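PDB 2JEP: xyloglucanase from Paenibacillus pabuli, which hydrolyses the beta-1,4-linked glucan backbone of xyloglucan, a branched polysaccharide of plant cell walls. Local coordinates for residues A[49-54]-A[68-73]; A[324-329]-A[341-346]; A[359-364]-A[369-374]. All coordinates share one frame; numbering follows the deposited sequence. Where two conformers were deposited one is given.

Interaction 1 (A[49-54]-A[68-73])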
loop_
_atom_site.group_PDB
_atom_site.type_symbol
_atom_site.label_atom_id
_atom_site.label_comp_id
_atom_site.label_asym_id
_atom_site.label_seq_id
_atom_site.Cartn_x
_atom_site.Cartn_y
_atom_site.Cartn_z
ATOM N N GLY A 49 -0.260 -4.142 8.759
ATOM C CA GLY A 49 -0.454 -5.322 7.958
ATOM C C GLY A 49 -1.019 -6.498 8.742
ATOM O O GLY A 49 -0.810 -6.625 9.962
ATOM N N ASN A 50 -1.643 -7.414 8.003
ATOM C CA ASN A 50 -2.240 -8.614 8.555
ATOM C C ASN A 50 -3.233 -8.273 9.675
ATOM O O ASN A 50 -3.281 -8.926 10.733
ATOM C CB ASN A 50 -1.166 -9.620 9.007
ATOM C CG ASN A 50 -0.530 -10.350 7.850
ATOM O OD1 ASN A 50 -0.629 -9.913 6.697
ATOM N ND2 ASN A 50 0.187 -11.433 8.160
ATOM N N GLN A 51 -4.070 -7.267 9.402
ATOM C CA GLN A 51 -5.154 -6.901 10.315
ATOM C C GLN A 51 -6.458 -6.824 9.554
ATOM O O GLN A 51 -7.074 -7.872 9.316
ATOM C CB GLN A 51 -4.821 -5.633 11.124
ATOM C CG GLN A 51 -3.506 -5.755 11.959
ATOM C CD GLN A 51 -3.611 -6.267 13.394
ATOM O OE1 GLN A 51 -2.680 -6.016 14.178
ATOM N NE2 GLN A 51 -4.705 -6.976 13.751
ATOM N N LEU A 52 -6.875 -5.621 9.136
ATOM C CA LEU A 52 -8.222 -5.489 8.585
ATOM C C LEU A 52 -8.383 -6.035 7.166
ATOM O O LEU A 52 -9.510 -6.102 6.667
ATOM C CB LEU A 52 -8.757 -4.058 8.699
ATOM C CG LEU A 52 -9.137 -3.609 10.111
ATOM C CD1 LEU A 52 -7.947 -3.436 11.054
ATOM C CD2 LEU A 52 -9.962 -2.312 10.003
ATOM N N GLU A 53 -7.287 -6.484 6.543
ATOM C CA GLU A 53 -7.378 -7.207 5.268
ATOM C C GLU A 53 -7.444 -8.723 5.448
ATOM O O GLU A 53 -7.754 -9.443 4.517
ATOM C CB GLU A 53 -6.226 -6.858 4.336
ATOM C CG GLU A 53 -4.897 -7.593 4.554
ATOM C CD GLU A 53 -4.025 -7.101 5.687
ATOM O OE1 GLU A 53 -4.536 -6.608 6.713
ATOM O OE2 GLU A 53 -2.789 -7.255 5.533
ATOM N N ALA A 54 -7.152 -9.190 6.662
ATOM C CA ALA A 54 -7.154 -10.615 6.967
ATOM C C ALA A 54 -8.557 -11.179 6.846
ATOM O O ALA A 54 -9.518 -10.494 7.190
ATOM C CB ALA A 54 -6.603 -10.849 8.373
ATOM N N PRO A 68 -3.342 -9.516 17.343
ATOM C CA PRO A 68 -4.435 -9.144 18.228
ATOM C C PRO A 68 -5.311 -8.051 17.626
ATOM O O PRO A 68 -4.927 -7.378 16.663
ATOM C CB PRO A 68 -3.718 -8.657 19.489
ATOM C CG PRO A 68 -2.370 -8.379 19.104
ATOM C CD PRO A 68 -2.048 -9.010 17.814
ATOM N N THR A 69 -6.480 -7.853 18.221
ATOM C CA THR A 69 -7.326 -6.738 17.813
ATOM C C THR A 69 -6.529 -5.447 17.946
ATOM O O THR A 69 -5.835 -5.233 18.926
ATOM C CB THR A 69 -8.590 -6.698 18.700
ATOM O OG1 THR A 69 -9.303 -7.925 18.489
ATOM C CG2 THR A 69 -9.490 -5.490 18.366
ATOM N N VAL A 70 -6.628 -4.581 16.949
ATOM C CA VAL A 70 -5.868 -3.345 16.954
ATOM C C VAL A 70 -6.352 -2.456 18.090
ATOM O O VAL A 70 -7.568 -2.362 18.363
ATOM C CB VAL A 70 -6.007 -2.597 15.592
ATOM C CG1 VAL A 70 -5.192 -1.304 15.588
ATOM C CG2 VAL A 70 -5.552 -3.491 14.435
ATOM N N THR A 71 -5.408 -1.801 18.761
ATOM C CA THR A 71 -5.708 -0.829 19.819
ATOM C C THR A 71 -4.977 0.487 19.541
ATOM O O THR A 71 -3.993 0.519 18.815
ATOM C CB THR A 71 -5.278 -1.371 21.184
ATOM O OG1 THR A 71 -3.872 -1.615 21.127
ATOM C CG2 THR A 71 -5.988 -2.679 21.505
ATOM N N PRO A 72 -5.458 1.597 20.125
ATOM C CA PRO A 72 -4.809 2.863 19.864
ATOM C C PRO A 72 -3.349 2.896 20.293
ATOM O O PRO A 72 -2.540 3.633 19.718
ATOM C CB PRO A 72 -5.649 3.881 20.653
ATOM C CG PRO A 72 -6.688 3.156 21.299
ATOM C CD PRO A 72 -6.660 1.724 20.952
ATOM N N GLU A 73 -3.006 2.102 21.310
ATOM C CA GLU A 73 -1.642 2.085 21.820
ATOM C C GLU A 73 -0.634 1.651 20.754
ATOM O O GLU A 73 0.492 2.126 20.745
ATOM C CB GLU A 73 -1.523 1.181 23.046
ATOM C CG GLU A 73 -2.203 1.753 24.312
ATOM C CD GLU A 73 -3.700 1.559 24.393
ATOM O OE1 GLU A 73 -4.328 0.970 23.504
ATOM O OE2 GLU A 73 -4.254 2.022 25.414
HETATM O O HOH W 1 -2.915 -5.384 16.926
#
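Q51 reaches across to P68 and V70 with the whole length of its side chain. Its CB starts 4.0 Å from V70 CG2, and CG stays close to the same methyl. A bend at chi2 (-91°) then carries the amide over to P68, leaving Q51 CD 3.5 Å from V70 CG2. At the tip, Q51 NE2 donates to P68 O at 2.9 Å, with an N-H...O angle of 161°; the acceptor lies close to the amide plane. The other branch, Q51 OE1, accepts a hydrogen bond from a water at 2.8 Å, and that water also donates to P68 O. R376 NH1 is a further donor to OE1. Beside this polar end, in one of its two conformers, L52 CD1 comes to 4.1 Å from V70 CG2; W108 and I112 of helix 106-120 touch L52. A leucine in place of Q51 would probably leave P68 O without its amide donor and take from R376 and the water one of their acceptors. The bonds at OE1 and NE2 fix which way round the amide sits, so the loop after strand 45-48 is joined by polar bonds as well as packing to the segment entering helix 72-80.

Interaction 2 (A[324-329]-A[341-346])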
loop_
_atom_site.group_PDB
_atom_site.type_symbol
_atom_site.label_atom_id
_atom_site.label_comp_id
_atom_site.label_asym_id
_atom_site.label_seq_id
_atom_site.Cartn_x
_atom_site.Cartn_y
_atom_site.Cartn_z
ATOM N N PHE A 324 7.152 -1.930 1.141
ATOM C CA PHE A 324 8.479 -2.450 0.877
ATOM C C PHE A 324 8.946 -3.137 2.169
ATOM O O PHE A 324 8.454 -2.832 3.255
ATOM C CB PHE A 324 9.477 -1.354 0.477
ATOM C CG PHE A 324 9.907 -0.474 1.623
ATOM C CD1 PHE A 324 9.166 0.615 1.981
ATOM C CD2 PHE A 324 11.081 -0.720 2.315
ATOM C CE1 PHE A 324 9.546 1.404 3.050
ATOM C CE2 PHE A 324 11.458 0.074 3.363
ATOM C CZ PHE A 324 10.703 1.126 3.745
ATOM N N GLY A 325 9.954 -4.000 2.063
ATOM C CA GLY A 325 10.536 -4.639 3.227
ATOM C C GLY A 325 11.164 -5.968 2.881
ATOM O O GLY A 325 11.082 -6.447 1.733
ATOM N N SER A 326 11.767 -6.596 3.894
ATOM C CA SER A 326 12.417 -7.884 3.733
ATOM C C SER A 326 12.136 -8.797 4.915
ATOM O O SER A 326 12.062 -8.340 6.069
ATOM C CB SER A 326 13.913 -7.719 3.481
ATOM O OG SER A 326 14.563 -7.051 4.541
ATOM N N ILE A 327 11.975 -10.077 4.618
ATOM C CA ILE A 327 11.604 -11.029 5.649
ATOM C C ILE A 327 12.782 -11.466 6.522
ATOM O O ILE A 327 13.944 -11.519 6.081
ATOM C CB ILE A 327 10.916 -12.284 5.060
ATOM C CG1 ILE A 327 11.840 -13.107 4.127
ATOM C CG2 ILE A 327 9.612 -11.872 4.394
ATOM C CD1 ILE A 327 11.249 -14.391 3.698
ATOM N N ASP A 328 12.459 -11.843 7.761
ATOM C CA ASP A 328 13.457 -12.227 8.758
ATOM C C ASP A 328 14.054 -13.583 8.446
ATOM O O ASP A 328 13.382 -14.609 8.557
ATOM C CB ASP A 328 12.799 -12.221 10.132
ATOM C CG ASP A 328 13.755 -12.492 11.287
ATOM O OD1 ASP A 328 14.832 -13.074 11.051
ATOM O OD2 ASP A 328 13.366 -12.118 12.427
ATOM N N LYS A 329 15.333 -13.564 8.059
ATOM C CA LYS A 329 16.095 -14.782 7.727
ATOM C C LYS A 329 17.220 -15.023 8.727
ATOM O O LYS A 329 18.180 -15.718 8.402
ATOM C CB LYS A 329 16.611 -14.741 6.274
ATOM C CG LYS A 329 15.497 -14.727 5.260
ATOM C CD LYS A 329 16.012 -14.826 3.851
ATOM C CE LYS A 329 14.912 -14.735 2.831
ATOM N NZ LYS A 329 15.383 -15.186 1.469
ATOM N N ALA A 341 18.265 -4.056 7.579
ATOM C CA ALA A 341 18.462 -2.653 7.856
ATOM C C ALA A 341 19.014 -1.935 6.632
ATOM O O ALA A 341 18.509 -0.875 6.259
ATOM C CB ALA A 341 19.377 -2.467 9.069
ATOM N N ALA A 342 20.076 -2.473 6.021
ATOM C CA ALA A 342 20.686 -1.805 4.853
ATOM C C ALA A 342 19.676 -1.627 3.733
ATOM O O ALA A 342 19.634 -0.573 3.087
ATOM C CB ALA A 342 21.918 -2.575 4.373
ATOM N N TYR A 343 18.878 -2.659 3.483
ATOM C CA TYR A 343 17.849 -2.613 2.432
ATOM C C TYR A 343 16.799 -1.569 2.774
ATOM O O TYR A 343 16.430 -0.756 1.937
ATOM C CB TYR A 343 17.195 -3.979 2.319
ATOM C CG TYR A 343 16.178 -4.172 1.233
ATOM C CD1 TYR A 343 16.542 -4.192 -0.076
ATOM C CD2 TYR A 343 14.858 -4.351 1.527
ATOM C CE1 TYR A 343 15.651 -4.422 -1.076
ATOM C CE2 TYR A 343 13.923 -4.559 0.531
ATOM C CZ TYR A 343 14.318 -4.605 -0.780
ATOM O OH TYR A 343 13.361 -4.832 -1.746
ATOM N N ALA A 344 16.320 -1.563 4.016
ATOM C CA ALA A 344 15.288 -0.612 4.383
ATOM C C ALA A 344 15.802 0.813 4.266
ATOM O O ALA A 344 15.088 1.707 3.798
ATOM C CB ALA A 344 14.767 -0.863 5.814
ATOM N N LYS A 345 17.033 1.067 4.713
ATOM C CA LYS A 345 17.613 2.398 4.586
ATOM C C LYS A 345 17.747 2.798 3.130
ATOM O O LYS A 345 17.448 3.942 2.767
ATOM C CB LYS A 345 18.983 2.456 5.276
ATOM C CG LYS A 345 19.625 3.821 5.213
ATOM C CD LYS A 345 20.817 3.910 6.141
ATOM C CE LYS A 345 21.468 5.285 6.051
ATOM N NZ LYS A 345 22.512 5.415 7.095
ATOM N N ALA A 346 18.234 1.877 2.297
ATOM C CA ALA A 346 18.455 2.188 0.896
ATOM C C ALA A 346 17.132 2.513 0.194
ATOM O O ALA A 346 17.046 3.488 -0.573
ATOM C CB ALA A 346 19.188 1.049 0.216
#
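Y343 turns its ring toward G325 and S326, while F324 turns its own toward A344. The two rings do not meet: their planes are inclined by about 57° and their centres lie about 7.3 Å apart, and each packs on the backbone and small side chains of the other segment. Y343 lies on helix 336-353 with CG anti to its backbone N (chi1 -176°), which sends the ring off the helix surface toward the loop 325-326. There CD2 and CE2 do the touching. Y343 CE2 comes to 3.6 Å from G325 O, and Y343 CD2 to 4.0 Å from S326 CB, both partners meeting the ring obliquely. The tyrosine is held beyond the contact too, because its OH is hydrogen-bonded to S267 O and its ring makes an edge-to-face pair with W282.

F324 packs further along, on A344. Its CG sits between the backbone N and the carbonyl carbon (chi1 73°), and the ring reaches A344 through CE2, which lies 4.0 Å from A344 O and 4.2 Å from A344 CB. V347 and T348, on the next turn of the helix, also touch this ring, while I386 and I390 of helix 384-393 pack on A344. Between the aromatic residues runs G325, whose backbone angles would press any CB against the carbonyl oxygen of F324. G325 O is buried here and has no hydrogen-bonding partner in the model.

The contact is thus purely packing, a helix folded back on the loop that leads to it. This is the beta-alpha unit of a TIM barrel, here formed by the seventh strand, 319-324, and helix 336-353. In glycoside hydrolase family 5 the end of that strand carries the catalytic nucleophile.

Interaction 3 (A[359-364]-A[369-374])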
loop_
_atom_site.group_PDB
_atom_site.type_symbol
_atom_site.label_atom_id
_atom_site.label_comp_id
_atom_site.label_asym_id
_atom_site.label_seq_id
_atom_site.Cartn_x
_atom_site.Cartn_y
_atom_site.Cartn_z
ATOM N N VAL A 359 6.580 3.436 2.339
ATOM C CA VAL A 359 5.707 2.878 3.364
ATOM C C VAL A 359 6.084 1.419 3.665
ATOM O O VAL A 359 5.946 0.555 2.819
ATOM C CB VAL A 359 4.216 2.969 2.936
ATOM C CG1 VAL A 359 3.292 2.577 4.082
ATOM C CG2 VAL A 359 3.874 4.394 2.412
ATOM N N TYR A 360 6.619 1.173 4.868
ATOM C CA TYR A 360 7.151 -0.127 5.245
ATOM C C TYR A 360 6.038 -1.152 5.456
ATOM O O TYR A 360 5.015 -0.849 6.058
ATOM C CB TYR A 360 7.988 0.033 6.544
ATOM C CG TYR A 360 8.575 -1.267 6.993
ATOM C CD1 TYR A 360 9.734 -1.768 6.400
ATOM C CD2 TYR A 360 7.923 -2.055 7.937
ATOM C CE1 TYR A 360 10.229 -3.008 6.750
ATOM C CE2 TYR A 360 8.408 -3.279 8.294
ATOM C CZ TYR A 360 9.550 -3.764 7.697
ATOM O OH TYR A 360 10.011 -5.026 8.014
ATOM N N TRP A 361 6.278 -2.385 4.989
ATOM C CA TRP A 361 5.334 -3.476 5.164
ATOM C C TRP A 361 5.629 -4.222 6.468
ATOM O O TRP A 361 6.599 -4.943 6.557
ATOM C CB TRP A 361 5.367 -4.468 3.987
ATOM C CG TRP A 361 4.429 -5.594 4.227
ATOM C CD1 TRP A 361 4.747 -6.867 4.562
ATOM C CD2 TRP A 361 2.995 -5.517 4.274
ATOM N NE1 TRP A 361 3.604 -7.608 4.805
ATOM C CE2 TRP A 361 2.511 -6.789 4.645
ATOM C CE3 TRP A 361 2.076 -4.506 4.013
ATOM C CZ2 TRP A 361 1.155 -7.059 4.757
ATOM C CZ3 TRP A 361 0.729 -4.780 4.128
ATOM C CH2 TRP A 361 0.280 -6.036 4.509
ATOM N N ASP A 362 4.744 -4.068 7.459
ATOM C CA ASP A 362 4.855 -4.717 8.758
ATOM C C ASP A 362 3.628 -5.591 8.917
ATOM O O ASP A 362 2.508 -5.086 8.944
ATOM C CB ASP A 362 4.882 -3.646 9.843
ATOM C CG ASP A 362 5.196 -4.191 11.226
ATOM O OD1 ASP A 362 4.559 -5.197 11.613
ATOM O OD2 ASP A 362 6.059 -3.588 11.926
ATOM N N ASN A 363 3.829 -6.906 9.021
ATOM C CA ASN A 363 2.737 -7.848 9.145
ATOM C C ASN A 363 2.498 -8.370 10.562
ATOM O O ASN A 363 1.651 -9.222 10.764
ATOM C CB ASN A 363 2.899 -9.002 8.165
ATOM C CG ASN A 363 4.009 -9.954 8.532
ATOM O OD1 ASN A 363 4.828 -9.674 9.417
ATOM N ND2 ASN A 363 4.019 -11.127 7.880
ATOM N N GLY A 364 3.194 -7.807 11.543
ATOM C CA GLY A 364 3.017 -8.213 12.917
ATOM C C GLY A 364 3.692 -9.501 13.293
ATOM O O GLY A 364 3.704 -9.866 14.476
ATOM N N HIS A 369 10.663 -15.612 8.800
ATOM C CA HIS A 369 10.025 -15.034 7.634
ATOM C C HIS A 369 9.126 -13.846 7.970
ATOM O O HIS A 369 8.330 -13.412 7.133
ATOM C CB HIS A 369 9.259 -16.058 6.786
ATOM C CG HIS A 369 10.011 -17.313 6.485
ATOM N ND1 HIS A 369 9.419 -18.549 6.548
ATOM C CD2 HIS A 369 11.296 -17.528 6.111
ATOM C CE1 HIS A 369 10.314 -19.480 6.244
ATOM N NE2 HIS A 369 11.463 -18.885 5.968
ATOM N N GLY A 370 9.258 -13.302 9.176
ATOM C CA GLY A 370 8.433 -12.179 9.596
ATOM C C GLY A 370 8.896 -10.848 9.046
ATOM O O GLY A 370 10.046 -10.667 8.627
ATOM N N PHE A 371 7.972 -9.890 9.067
ATOM C CA PHE A 371 8.266 -8.508 8.692
ATOM C C PHE A 371 8.145 -7.510 9.863
ATOM O O PHE A 371 8.389 -6.325 9.683
ATOM C CB PHE A 371 7.298 -8.010 7.618
ATOM C CG PHE A 371 7.511 -8.540 6.235
ATOM C CD1 PHE A 371 8.390 -7.904 5.372
ATOM C CD2 PHE A 371 6.724 -9.558 5.745
ATOM C CE1 PHE A 371 8.500 -8.316 4.055
ATOM C CE2 PHE A 371 6.826 -9.973 4.417
ATOM C CZ PHE A 371 7.715 -9.334 3.580
ATOM N N ALA A 372 7.717 -7.948 11.037
ATOM C CA ALA A 372 7.382 -7.005 12.077
ATOM C C ALA A 372 8.575 -6.220 12.623
ATOM O O ALA A 372 9.673 -6.763 12.788
ATOM C CB ALA A 372 6.728 -7.757 13.211
ATOM N N LEU A 373 8.311 -4.954 12.971
ATOM C CA LEU A 373 9.242 -4.133 13.709
ATOM C C LEU A 373 8.819 -3.907 15.157
ATOM O O LEU A 373 9.607 -3.366 15.949
ATOM C CB LEU A 373 9.428 -2.757 13.057
ATOM C CG LEU A 373 9.669 -2.747 11.548
ATOM C CD1 LEU A 373 9.769 -1.297 11.043
ATOM C CD2 LEU A 373 10.899 -3.589 11.154
ATOM N N PHE A 374 7.579 -4.283 15.471
ATOM C CA PHE A 374 6.978 -4.160 16.808
ATOM C C PHE A 374 6.330 -5.482 17.184
ATOM O O PHE A 374 5.870 -6.215 16.314
ATOM C CB PHE A 374 5.888 -3.083 16.807
ATOM C CG PHE A 374 6.370 -1.739 16.358
ATOM C CD1 PHE A 374 6.869 -0.808 17.273
ATOM C CD2 PHE A 374 6.291 -1.373 15.029
ATOM C CE1 PHE A 374 7.309 0.430 16.854
ATOM C CE2 PHE A 374 6.735 -0.130 14.601
ATOM C CZ PHE A 374 7.247 0.765 15.506
HETATM O O HOH W 2 4.194 -5.052 14.340
HETATM O O HOH W 3 5.662 -13.527 8.039
#
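W361 meets F371 at the C-terminal mouth of the barrel, where TIM-barrel enzymes have their active sites; a 1,2-ethanediol, probably from the crystallisation liquor, lies about 3 Å from the W361 side chain and may mark the substrate cleft. The indole presents its edge to the phenylalanine face, planes 84° apart, with W361 CD1 3.5 Å above the centre of the F371 ring. N363 ND2 lies at the edge of that ring, amide and ring planes 89° apart, while N363 OD1 accepts from F371 N at 3.2 Å, from above the carbonyl plane; H365 N is its other donor.

W361 is on the eighth strand, 357-362, of the TIM barrel; N363 and F371 follow in the loop, which crosses it at about a right angle. With CG anti to the backbone N (chi1 -172°), D362 reaches two amides: its OD1 accepts from G364 N at 2.9 Å, an Asx turn, and forms a salt bridge with R376, while OD2 takes L373 N at 2.8 Å, well above the carboxylate plane, and W46 NE1.

Two residues earlier, Y360 OH donates to F371 O at 2.7 Å. L373 CD1 rests over a face of Y360, 4.0 Å from its centroid, in a CH-pi contact; L373 also touches I386 and I387 of helix 384-393.

Interaction 3 stands between the others and touches both. Toward interaction 1, whose centre is about 12 Å away, N50 CB packs on N363 O at 3.3 Å and E53 OE2 on W361 CH2 at 3.5 Å; R376 also joins them, bonding Q51 and D362. Toward interaction 2, centre about 10 Å away, F324 O and W361 N are 2.8 Å apart, a probable hydrogen bond between neighbouring barrel strands, and I327 CG2 meets F371 CZ at 3.3 Å. Interactions 1 and 2 do not touch, their nearest atoms being about 10 Å apart. The ethanediol beside W361 may place interaction 3 at the cleft. The bound calcium ion lies about 5 Å from the W361 side chain, 11 Å from G325 and 14 Å from the Q51 side chain.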